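Local coordinates for alpha-hemoglobin stabilizing protein (Homo sapiens, PDB 1Z8U) that acts as an erythroid chaperone that binds free alpha-hemoglobin and protects it from precipitation and harmful aggregation, at residues Phe27-Val38 with Phe81-Leu89. The protein carries 1 engineered substitution. Sequence-based numbering, arbitrary orientation.
Engineered in segment 27-38: A30 (natural residue Pro).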
ATOM      1  N   PHE A  27      12.955  -6.156   3.243  1.00 91.49           N
ATOM      2  CA  PHE A  27      12.882  -6.230   4.695  1.00 91.85           C
ATOM      3  C   PHE A  27      13.663  -5.181   5.472  1.00 94.70           C
ATOM      4  O   PHE A  27      13.181  -4.697   6.490  1.00 98.02           O
ATOM      5  CB  PHE A  27      13.275  -7.630   5.174  1.00 87.63           C
ATOM      6  CG  PHE A  27      12.260  -8.695   4.851  1.00 83.57           C
ATOM      7  CD1 PHE A  27      11.065  -8.373   4.210  1.00 81.88           C
ATOM      8  CD2 PHE A  27      12.495 -10.020   5.194  1.00 81.65           C
ATOM      9  CE1 PHE A  27      10.120  -9.357   3.919  1.00 79.14           C
ATOM     10  CE2 PHE A  27      11.556 -11.010   4.906  1.00 78.82           C
ATOM     11  CZ  PHE A  27      10.367 -10.676   4.268  1.00 77.14           C
ATOM     12  N   ASN A  28      14.856  -4.816   5.019  1.00 98.39           N
ATOM     13  CA  ASN A  28      15.624  -3.814   5.758  1.00101.98           C
ATOM     14  C   ASN A  28      14.874  -2.497   5.841  1.00103.59           C
ATOM     15  O   ASN A  28      15.304  -1.566   6.523  1.00103.55           O
ATOM     16  CB  ASN A  28      16.998  -3.584   5.124  1.00103.04           C
ATOM     17  CG  ASN A  28      18.085  -4.418   5.772  1.00103.22           C
ATOM     18  OD1 ASN A  28      18.246  -4.402   6.992  1.00103.13           O
ATOM     19  ND2 ASN A  28      18.842  -5.148   4.959  1.00102.91           N
ATOM     20  N   ASP A  29      13.739  -2.433   5.152  1.00105.76           N
ATOM     21  CA  ASP A  29      12.918  -1.232   5.137  1.00108.11           C
ATOM     22  C   ASP A  29      11.482  -1.519   5.594  1.00109.39           C
ATOM     23  O   ASP A  29      10.521  -1.173   4.897  1.00110.04           O
ATOM     24  CB  ASP A  29      12.907  -0.629   3.724  1.00106.91           C
ATOM     25  CG  ASP A  29      14.308  -0.416   3.168  1.00106.09           C
ATOM     26  OD1 ASP A  29      15.133   0.231   3.846  1.00105.85           O
ATOM     27  OD2 ASP A  29      14.584  -0.892   2.049  1.00105.36           O
ATOM     28  N   ALA A  30      11.339  -2.145   6.763  1.00109.95           N
ATOM     29  CA  ALA A  30      10.018  -2.471   7.298  1.00109.85           C
ATOM     30  C   ALA A  30       9.716  -1.791   8.635  1.00110.04           C
ATOM     31  O   ALA A  30       8.649  -1.200   8.803  1.00110.29           O
ATOM     32  CB  ALA A  30       9.872  -3.978   7.445  1.00109.23           C
ATOM     33  N   LEU A  31      10.658  -1.875   9.574  1.00109.66           N
ATOM     34  CA  LEU A  31      10.503  -1.301  10.916  1.00107.26           C
ATOM     35  C   LEU A  31       9.108  -1.513  11.491  1.00 99.75           C
ATOM     36  O   LEU A  31       8.744  -0.918  12.508  1.00 99.67           O
ATOM     37  CB  LEU A  31      10.826   0.196  10.933  1.00116.48           C
ATOM     38  CG  LEU A  31      12.291   0.610  10.768  1.00123.91           C
ATOM     39  CD1 LEU A  31      12.400   2.133  10.776  1.00127.98           C
ATOM     40  CD2 LEU A  31      13.120   0.002  11.892  1.00129.30           C
ATOM     41  N   VAL A  32       8.328  -2.358  10.832  1.00 88.09           N
ATOM     42  CA  VAL A  32       6.992  -2.662  11.291  1.00 77.57           C
ATOM     43  C   VAL A  32       7.091  -3.969  12.076  1.00 73.93           C
ATOM     44  O   VAL A  32       7.922  -4.827  11.766  1.00 72.25           O
ATOM     45  CB  VAL A  32       6.022  -2.813  10.101  1.00 75.02           C
ATOM     46  CG1 VAL A  32       6.461  -3.953   9.210  1.00 70.67           C
ATOM     47  CG2 VAL A  32       4.622  -3.044  10.605  1.00 70.90           C
ATOM     48  N   SER A  33       6.263  -4.114  13.104  1.00 68.70           N
ATOM     49  CA  SER A  33       6.282  -5.315  13.924  1.00 66.69           C
ATOM     50  C   SER A  33       5.672  -6.507  13.183  1.00 67.57           C
ATOM     51  O   SER A  33       5.038  -6.354  12.138  1.00 68.80           O
ATOM     52  CB  SER A  33       5.518  -5.063  15.222  1.00 63.85           C
ATOM     53  OG  SER A  33       4.134  -4.889  14.977  1.00 63.98           O
ATOM     54  N   GLU A  34       5.875  -7.700  13.723  1.00 70.07           N
ATOM     55  CA  GLU A  34       5.330  -8.911  13.117  1.00 73.58           C
ATOM     56  C   GLU A  34       3.805  -8.797  13.107  1.00 71.24           C
ATOM     57  O   GLU A  34       3.128  -9.198  12.153  1.00 68.20           O
ATOM     58  CB  GLU A  34       5.754 -10.138  13.937  1.00 79.60           C
ATOM     59  CG  GLU A  34       5.184 -11.468  13.437  1.00 88.62           C
ATOM     60  CD  GLU A  34       5.551 -12.636  14.335  1.00 91.55           C
ATOM     61  OE1 GLU A  34       6.758 -12.919  14.476  1.00 94.12           O
ATOM     62  OE2 GLU A  34       4.631 -13.266  14.897  1.00 94.03           O
ATOM     63  N   GLU A  35       3.290  -8.239  14.194  1.00 69.45           N
ATOM     64  CA  GLU A  35       1.868  -8.037  14.393  1.00 69.01           C
ATOM     65  C   GLU A  35       1.279  -7.154  13.289  1.00 66.25           C
ATOM     66  O   GLU A  35       0.236  -7.488  12.708  1.00 64.48           O
ATOM     67  CB  GLU A  35       1.647  -7.386  15.755  1.00 73.18           C
ATOM     68  CG  GLU A  35       0.338  -7.721  16.415  1.00 82.94           C
ATOM     69  CD  GLU A  35       0.118  -6.906  17.672  1.00 88.40           C
ATOM     70  OE1 GLU A  35      -0.753  -7.279  18.491  1.00 93.07           O
ATOM     71  OE2 GLU A  35       0.817  -5.883  17.837  1.00 91.20           O
ATOM     72  N   ASP A  36       1.943  -6.036  12.991  1.00 61.26           N
ATOM     73  CA  ASP A  36       1.441  -5.136  11.953  1.00 60.67           C
ATOM     74  C   ASP A  36       1.772  -5.622  10.557  1.00 58.05           C
ATOM     75  O   ASP A  36       1.039  -5.332   9.621  1.00 57.91           O
ATOM     76  CB  ASP A  36       1.967  -3.709  12.132  1.00 57.64           C
ATOM     77  CG  ASP A  36       1.615  -3.124  13.477  1.00 54.25           C
ATOM     78  OD1 ASP A  36       0.446  -3.233  13.896  1.00 50.65           O
ATOM     79  OD2 ASP A  36       2.518  -2.551  14.114  1.00 56.47           O
ATOM     80  N   MET A  37       2.871  -6.347  10.395  1.00 59.00           N
ATOM     81  CA  MET A  37       3.179  -6.863   9.067  1.00 60.05           C
ATOM     82  C   MET A  37       2.025  -7.785   8.661  1.00 57.41           C
ATOM     83  O   MET A  37       1.682  -7.881   7.485  1.00 57.22           O
ATOM     84  CB  MET A  37       4.493  -7.645   9.058  1.00 63.82           C
ATOM     85  CG  MET A  37       4.802  -8.293   7.701  1.00 65.39           C
ATOM     86  SD  MET A  37       4.835  -7.115   6.321  1.00 66.53           S
ATOM     87  CE  MET A  37       6.572  -6.683   6.263  1.00 69.19           C
ATOM     88  N   VAL A  38       1.422  -8.457   9.636  1.00 53.65           N
ATOM     89  CA  VAL A  38       0.297  -9.333   9.336  1.00 53.48           C
ATOM     90  C   VAL A  38      -0.867  -8.498   8.831  1.00 50.55           C
ATOM     91  O   VAL A  38      -1.502  -8.833   7.835  1.00 50.24           O
ATOM     92  CB  VAL A  38      -0.160 -10.134  10.575  1.00 54.65           C
ATOM     93  CG1 VAL A  38      -1.494 -10.841  10.285  1.00 48.64           C
ATOM     94  CG2 VAL A  38       0.903 -11.153  10.936  1.00 56.02           C
ATOM     95  N   PHE A  81       6.209 -15.893   2.964  1.00 74.10           N
ATOM     96  CA  PHE A  81       6.586 -14.490   3.125  1.00 71.33           C
ATOM     97  C   PHE A  81       6.620 -14.125   4.599  1.00 69.29           C
ATOM     98  O   PHE A  81       7.616 -13.602   5.097  1.00 68.41           O
ATOM     99  CB  PHE A  81       5.576 -13.594   2.404  1.00 71.03           C
ATOM    100  CG  PHE A  81       5.869 -12.120   2.517  1.00 72.17           C
ATOM    101  CD1 PHE A  81       6.785 -11.508   1.664  1.00 71.02           C
ATOM    102  CD2 PHE A  81       5.217 -11.340   3.470  1.00 70.92           C
ATOM    103  CE1 PHE A  81       7.041 -10.138   1.755  1.00 72.06           C
ATOM    104  CE2 PHE A  81       5.465  -9.971   3.571  1.00 71.32           C
ATOM    105  CZ  PHE A  81       6.377  -9.368   2.713  1.00 71.27           C
ATOM    106  N   LEU A  82       5.524 -14.401   5.293  1.00 68.72           N
ATOM    107  CA  LEU A  82       5.437 -14.101   6.714  1.00 73.68           C
ATOM    108  C   LEU A  82       6.526 -14.821   7.499  1.00 75.45           C
ATOM    109  O   LEU A  82       7.104 -14.263   8.429  1.00 73.92           O
ATOM    110  CB  LEU A  82       4.066 -14.505   7.259  1.00 74.42           C
ATOM    111  CG  LEU A  82       2.852 -13.717   6.759  1.00 75.76           C
ATOM    112  CD1 LEU A  82       1.586 -14.340   7.337  1.00 73.95           C
ATOM    113  CD2 LEU A  82       2.969 -12.249   7.167  1.00 72.11           C
ATOM    114  N   ALA A  83       6.799 -16.065   7.117  1.00 79.59           N
ATOM    115  CA  ALA A  83       7.814 -16.870   7.790  1.00 81.18           C
ATOM    116  C   ALA A  83       9.205 -16.275   7.614  1.00 81.60           C
ATOM    117  O   ALA A  83       9.952 -16.122   8.584  1.00 80.20           O
ATOM    118  CB  ALA A  83       7.786 -18.293   7.256  1.00 83.59           C
ATOM    119  N   LYS A  84       9.556 -15.949   6.374  1.00 80.75           N
ATOM    120  CA  LYS A  84      10.861 -15.370   6.113  1.00 81.52           C
ATOM    121  C   LYS A  84      10.984 -14.068   6.899  1.00 80.68           C
ATOM    122  O   LYS A  84      11.999 -13.826   7.550  1.00 83.29           O
ATOM    123  CB  LYS A  84      11.052 -15.103   4.621  1.00 82.92           C
ATOM    124  CG  LYS A  84      12.481 -14.712   4.268  1.00 86.66           C
ATOM    125  CD  LYS A  84      12.630 -14.312   2.806  1.00 86.84           C
ATOM    126  CE  LYS A  84      14.050 -13.840   2.515  1.00 84.93           C
ATOM    127  NZ  LYS A  84      14.191 -13.291   1.138  1.00 85.25           N
ATOM    128  N   TYR A  85       9.945 -13.237   6.849  1.00 78.86           N
ATOM    129  CA  TYR A  85       9.955 -11.970   7.575  1.00 77.20           C
ATOM    130  C   TYR A  85       9.976 -12.227   9.069  1.00 77.84           C
ATOM    131  O   TYR A  85      10.556 -11.466   9.836  1.00 77.06           O
ATOM    132  CB  TYR A  85       8.729 -11.125   7.223  1.00 75.32           C
ATOM    133  CG  TYR A  85       8.711  -9.777   7.915  1.00 72.34           C
ATOM    134  CD1 TYR A  85       7.993  -9.579   9.097  1.00 69.58           C
ATOM    135  CD2 TYR A  85       9.442  -8.704   7.401  1.00 71.30           C
ATOM    136  CE1 TYR A  85       8.006  -8.342   9.749  1.00 70.84           C
ATOM    137  CE2 TYR A  85       9.466  -7.470   8.043  1.00 71.12           C
ATOM    138  CZ  TYR A  85       8.747  -7.293   9.215  1.00 72.35           C
ATOM    139  OH  TYR A  85       8.781  -6.067   9.842  1.00 71.60           O
ATOM    140  N   ARG A  86       9.327 -13.306   9.480  1.00 83.40           N
ATOM    141  CA  ARG A  86       9.281 -13.671  10.883  1.00 88.53           C
ATOM    142  C   ARG A  86      10.714 -13.942  11.319  1.00 93.95           C
ATOM    143  O   ARG A  86      11.117 -13.597  12.429  1.00 93.17           O
ATOM    144  CB  ARG A  86       8.445 -14.931  11.061  1.00 87.50           C
ATOM    145  CG  ARG A  86       7.902 -15.126  12.457  1.00 89.11           C
ATOM    146  CD  ARG A  86       6.399 -14.962  12.442  1.00 88.85           C
ATOM    147  NE  ARG A  86       5.769 -15.887  11.505  1.00 88.82           N
ATOM    148  CZ  ARG A  86       4.477 -15.876  11.207  1.00 88.95           C
ATOM    149  NH1 ARG A  86       3.674 -14.985  11.771  1.00 89.65           N
ATOM    150  NH2 ARG A  86       3.988 -16.754  10.344  1.00 90.20           N
ATOM    151  N   ASP A  87      11.478 -14.562  10.423  1.00102.38           N
ATOM    152  CA  ASP A  87      12.872 -14.896  10.689  1.00110.21           C
ATOM    153  C   ASP A  87      13.789 -13.731  10.323  1.00109.43           C
ATOM    154  O   ASP A  87      14.918 -13.926   9.877  1.00109.73           O
ATOM    155  CB  ASP A  87      13.274 -16.150   9.903  1.00121.87           C
ATOM    156  CG  ASP A  87      14.657 -16.665  10.285  1.00131.82           C
ATOM    157  OD1 ASP A  87      14.890 -16.916  11.489  1.00138.07           O
ATOM    158  OD2 ASP A  87      15.510 -16.823   9.382  1.00138.29           O
ATOM    159  N   PHE A  88      13.292 -12.516  10.519  1.00107.75           N
ATOM    160  CA  PHE A  88      14.068 -11.320  10.236  1.00105.60           C
ATOM    161  C   PHE A  88      14.199 -10.568  11.554  1.00106.42           C
ATOM    162  O   PHE A  88      14.914  -9.575  11.653  1.00106.17           O
ATOM    163  CB  PHE A  88      13.356 -10.450   9.198  1.00105.48           C
ATOM    164  CG  PHE A  88      14.209  -9.347   8.642  1.00104.48           C
ATOM    165  CD1 PHE A  88      15.352  -9.640   7.907  1.00105.01           C
ATOM    166  CD2 PHE A  88      13.877  -8.015   8.861  1.00103.45           C
ATOM    167  CE1 PHE A  88      16.155  -8.620   7.397  1.00105.50           C
ATOM    168  CE2 PHE A  88      14.673  -6.990   8.357  1.00103.78           C
ATOM    169  CZ  PHE A  88      15.814  -7.292   7.624  1.00104.54           C
ATOM    170  N   LEU A  89      13.486 -11.062  12.564  1.00108.45           N
ATOM    171  CA  LEU A  89      13.502 -10.490  13.907  1.00112.23           C
ATOM    172  C   LEU A  89      14.738 -11.005  14.638  1.00114.37           C
ATOM    173  O   LEU A  89      15.627 -10.235  15.004  1.00113.95           O
ATOM    174  CB  LEU A  89      12.248 -10.925  14.671  1.00114.73           C
ATOM    175  CG  LEU A  89      12.214 -10.712  16.189  1.00116.96           C
ATOM    176  CD1 LEU A  89      12.032  -9.232  16.507  1.00118.32           C
ATOM    177  CD2 LEU A  89      11.075 -11.528  16.791  1.00118.35           C
TER
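An aromatic cluster of F27, F81, Y85 and F88 closes one end of the three-helix bundle, where the loop leading into helix 34-52 folds over the end of helix 60-86. F27 is its hub. Y85 turns a ring edge to the face of F27, the planes 85° apart, and Y85 CD2 stands over the centre of that face. F27 in turn points its own edge at the face of F81, offset toward the rim, and at the face of F88 in a more tilted edge-to-face pair, while F27 CB sits 3.5 Å from the F88 centroid in a CH-pi contact. A flat phenylalanine suits the hub, since it offers a face to Y85 and edges to F81 and F88. Where 34-38 and 81-86 run antiparallel, flexible M37 bends to lay CE over one face of Y85, 3.7 Å from the ring centroid, with SD at the edge of F81. Y85 reaches into the loop because chi1 (-178°) swings its ring away from the backbone N, and its hydroxyl donates to V32 O; the modelled OH to O distance, 2.4 Å, is too short to be taken literally, so the exact geometry is doubtful. A30, engineered in place of proline, sets its CB 3.6 Å from Y85 CE2. Replacing this tyrosine by an alanine is likely to strip the F27 face and the M37 methyl of their ring partner, opening a gap between loop and helix, and to cost V32 O its hydroxyl partner. S33 N-caps helix 34-52, its OG accepting from D36 N at 3.2 Å. On the exposed flank, E34 and R86 make a long salt bridge, E34 OE2 to R86 NH1 3.7 Å, their carboxylate and guanidinium planes 79° apart.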